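PDB 3EKI: high affinity transport system protein p37 from Mycoplasma hyorhinis, which binds thiamine diphosphate outside the membrane and probably delivers it for uptake as the lipoprotein component of a high-affinity transport system. Local coordinates for residues 160-165 with 267-272. Residues are numbered along the deposited sequence; the frame is centred on the assembly and turned at random.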
loop_
_atom_site.group_PDB
_atom_site.type_symbol
_atom_site.label_atom_id
_atom_site.label_comp_id
_atom_site.label_asym_id
_atom_site.label_seq_id
_atom_site.Cartn_x
_atom_site.Cartn_y
_atom_site.Cartn_z
ATOM N N LYS A 160 -4.633 9.487 13.600
ATOM C CA LYS A 160 -3.452 9.638 14.441
ATOM C C LYS A 160 -2.344 10.230 13.568
ATOM O O LYS A 160 -2.001 9.624 12.545
ATOM C CB LYS A 160 -2.946 8.346 15.055
ATOM C CG LYS A 160 -3.942 7.425 15.715
ATOM C CD LYS A 160 -4.479 7.970 17.020
ATOM C CE LYS A 160 -5.308 6.915 17.753
ATOM N NZ LYS A 160 -6.258 7.555 18.713
ATOM N N PHE A 161 -1.834 11.389 13.959
ATOM C CA PHE A 161 -0.843 12.129 13.221
ATOM C C PHE A 161 0.344 12.545 14.101
ATOM O O PHE A 161 0.238 12.530 15.326
ATOM C CB PHE A 161 -1.427 13.412 12.619
ATOM C CG PHE A 161 -2.569 13.195 11.654
ATOM C CD1 PHE A 161 -3.853 13.005 12.146
ATOM C CD2 PHE A 161 -2.331 13.192 10.292
ATOM C CE1 PHE A 161 -4.912 12.820 11.269
ATOM C CE2 PHE A 161 -3.398 12.993 9.422
ATOM C CZ PHE A 161 -4.662 12.800 9.919
ATOM N N TYR A 162 1.418 12.908 13.421
ATOM C CA TYR A 162 2.609 13.369 14.113
ATOM C C TYR A 162 2.272 14.537 15.040
ATOM O O TYR A 162 1.556 15.477 14.703
ATOM C CB TYR A 162 3.685 13.740 13.064
ATOM C CG TYR A 162 4.952 14.185 13.776
ATOM C CD1 TYR A 162 5.891 13.258 14.215
ATOM C CD2 TYR A 162 5.223 15.514 14.031
ATOM C CE1 TYR A 162 7.050 13.676 14.865
ATOM C CE2 TYR A 162 6.347 15.959 14.683
ATOM C CZ TYR A 162 7.259 15.011 15.099
ATOM O OH TYR A 162 8.360 15.488 15.741
ATOM N N VAL A 163 2.887 14.510 16.217
ATOM C CA VAL A 163 2.720 15.587 17.197
ATOM C C VAL A 163 4.104 16.109 17.576
ATOM O O VAL A 163 4.425 17.265 17.289
ATOM C CB VAL A 163 1.929 15.138 18.439
ATOM C CG1 VAL A 163 1.832 16.299 19.430
ATOM C CG2 VAL A 163 0.546 14.657 18.082
ATOM N N ASP A 164 4.930 15.261 18.186
ATOM C CA ASP A 164 6.261 15.717 18.577
ATOM C C ASP A 164 7.367 14.690 18.609
ATOM O O ASP A 164 8.494 14.983 19.029
ATOM C CB ASP A 164 6.135 16.358 19.992
ATOM C CG ASP A 164 5.559 15.434 21.024
ATOM O OD1 ASP A 164 5.757 14.210 20.932
ATOM O OD2 ASP A 164 4.866 15.892 21.967
ATOM N N GLY A 165 7.136 13.459 18.179
ATOM C CA GLY A 165 8.141 12.426 18.167
ATOM C C GLY A 165 8.599 11.895 19.498
ATOM O O GLY A 165 9.564 11.128 19.501
ATOM N N LYS A 267 11.023 15.620 8.187
ATOM C CA LYS A 267 10.965 17.070 8.107
ATOM C C LYS A 267 10.229 17.697 9.270
ATOM O O LYS A 267 10.675 18.729 9.809
ATOM C CB LYS A 267 10.306 17.479 6.775
ATOM C CG LYS A 267 10.258 18.987 6.568
ATOM C CD LYS A 267 11.097 19.368 5.349
ATOM C CE LYS A 267 10.353 19.155 4.041
ATOM N NZ LYS A 267 10.863 17.993 3.254
ATOM N N ASN A 268 9.117 17.126 9.729
ATOM C CA ASN A 268 8.350 17.645 10.839
ATOM C C ASN A 268 9.100 17.481 12.162
ATOM O O ASN A 268 8.900 18.277 13.084
ATOM C CB ASN A 268 6.984 16.967 10.925
ATOM C CG ASN A 268 6.092 17.431 9.773
ATOM O OD1 ASN A 268 6.437 18.395 9.084
ATOM N ND2 ASN A 268 4.977 16.755 9.555
ATOM N N HIS A 269 9.946 16.461 12.249
ATOM C CA HIS A 269 10.708 16.197 13.465
ATOM C C HIS A 269 11.982 17.035 13.514
ATOM O O HIS A 269 12.195 17.802 14.453
ATOM C CB HIS A 269 11.051 14.711 13.570
ATOM C CG HIS A 269 11.585 14.307 14.909
ATOM N ND1 HIS A 269 10.820 14.335 16.055
ATOM C CD2 HIS A 269 12.809 13.867 15.286
ATOM C CE1 HIS A 269 11.548 13.930 17.079
ATOM N NE2 HIS A 269 12.760 13.639 16.640
ATOM N N PHE A 270 12.824 16.880 12.499
ATOM C CA PHE A 270 14.082 17.616 12.429
ATOM C C PHE A 270 13.907 18.947 11.707
ATOM O O PHE A 270 14.653 19.265 10.782
ATOM C CB PHE A 270 15.155 16.777 11.732
ATOM C CG PHE A 270 15.428 15.461 12.403
ATOM C CD1 PHE A 270 16.395 15.358 13.387
ATOM C CD2 PHE A 270 14.715 14.328 12.050
ATOM C CE1 PHE A 270 16.649 14.149 14.007
ATOM C CE2 PHE A 270 14.964 13.116 12.665
ATOM C CZ PHE A 270 15.932 13.027 13.646
ATOM N N GLN A 271 12.916 19.723 12.135
ATOM C CA GLN A 271 12.651 21.019 11.534
ATOM C C GLN A 271 13.949 21.823 11.411
ATOM O O GLN A 271 14.815 21.666 12.269
ATOM C CB GLN A 271 11.713 21.885 12.345
ATOM C CG GLN A 271 10.435 21.296 12.892
ATOM C CD GLN A 271 9.785 22.345 13.796
ATOM O OE1 GLN A 271 9.116 23.265 13.329
ATOM N NE2 GLN A 271 10.026 22.173 15.091
ATOM N N ASN A 272 13.988 22.592 10.364
ATOM C CA ASN A 272 15.013 23.495 9.872
ATOM C C ASN A 272 16.233 22.740 9.406
ATOM O O ASN A 272 17.141 23.282 8.759
ATOM C CB ASN A 272 15.282 24.582 10.935
ATOM C CG ASN A 272 13.963 25.180 11.421
ATOM O OD1 ASN A 272 13.008 25.390 10.657
ATOM N ND2 ASN A 272 13.837 25.483 12.713
HETATM O O HOH W 1 8.659 18.059 16.243
#
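The phenol oxygen of Tyr162 is gripped by two groups at once: it makes a 2.7 Å hydrogen bond from OH to ND1 of His269, and its OH lies 2.6 Å from the O of a water molecule. That water in turn donates to the backbone oxygen of Asn268, the water oxygen lying 3.2 Å from Asn268 O, so the phenol reaches the helix end both directly and through a bridge. The phenol meets the imidazole at its edge, near the ring plane, and the two side chains cross at about a right angle. With CG of Tyr162 anti to its own nitrogen (chi1 -178°), the ring extends out of the loop across the last turn of helix 256-269. There the CD2-CE2 side of the phenol rests on Asn268, where Tyr162 CD2 lies 3.9 Å from Asn268 CB, while the ring and the amide planes stand 43° apart; ND2 of Asn268 is hydrogen-bonded to the terminal carboxylate oxygen OXT of Lys403. The imidazole is held at both nitrogens, since NE2 donates to Trp235 O, which should fix the rotation of the ring. Beyond it, Gly165 brings CA to 3.9 Å from CE1 of His269, at a positive phi, which favours glycine; its backbone oxygen also takes a bond from the indole of Trp235. Here a loop following strand 141-152 is pinned to a helix C-terminus, where His269 opens the inverse gamma turn centred on Phe270, within the periplasmic-binding-protein-like fold of this thiamine-binding lipoprotein.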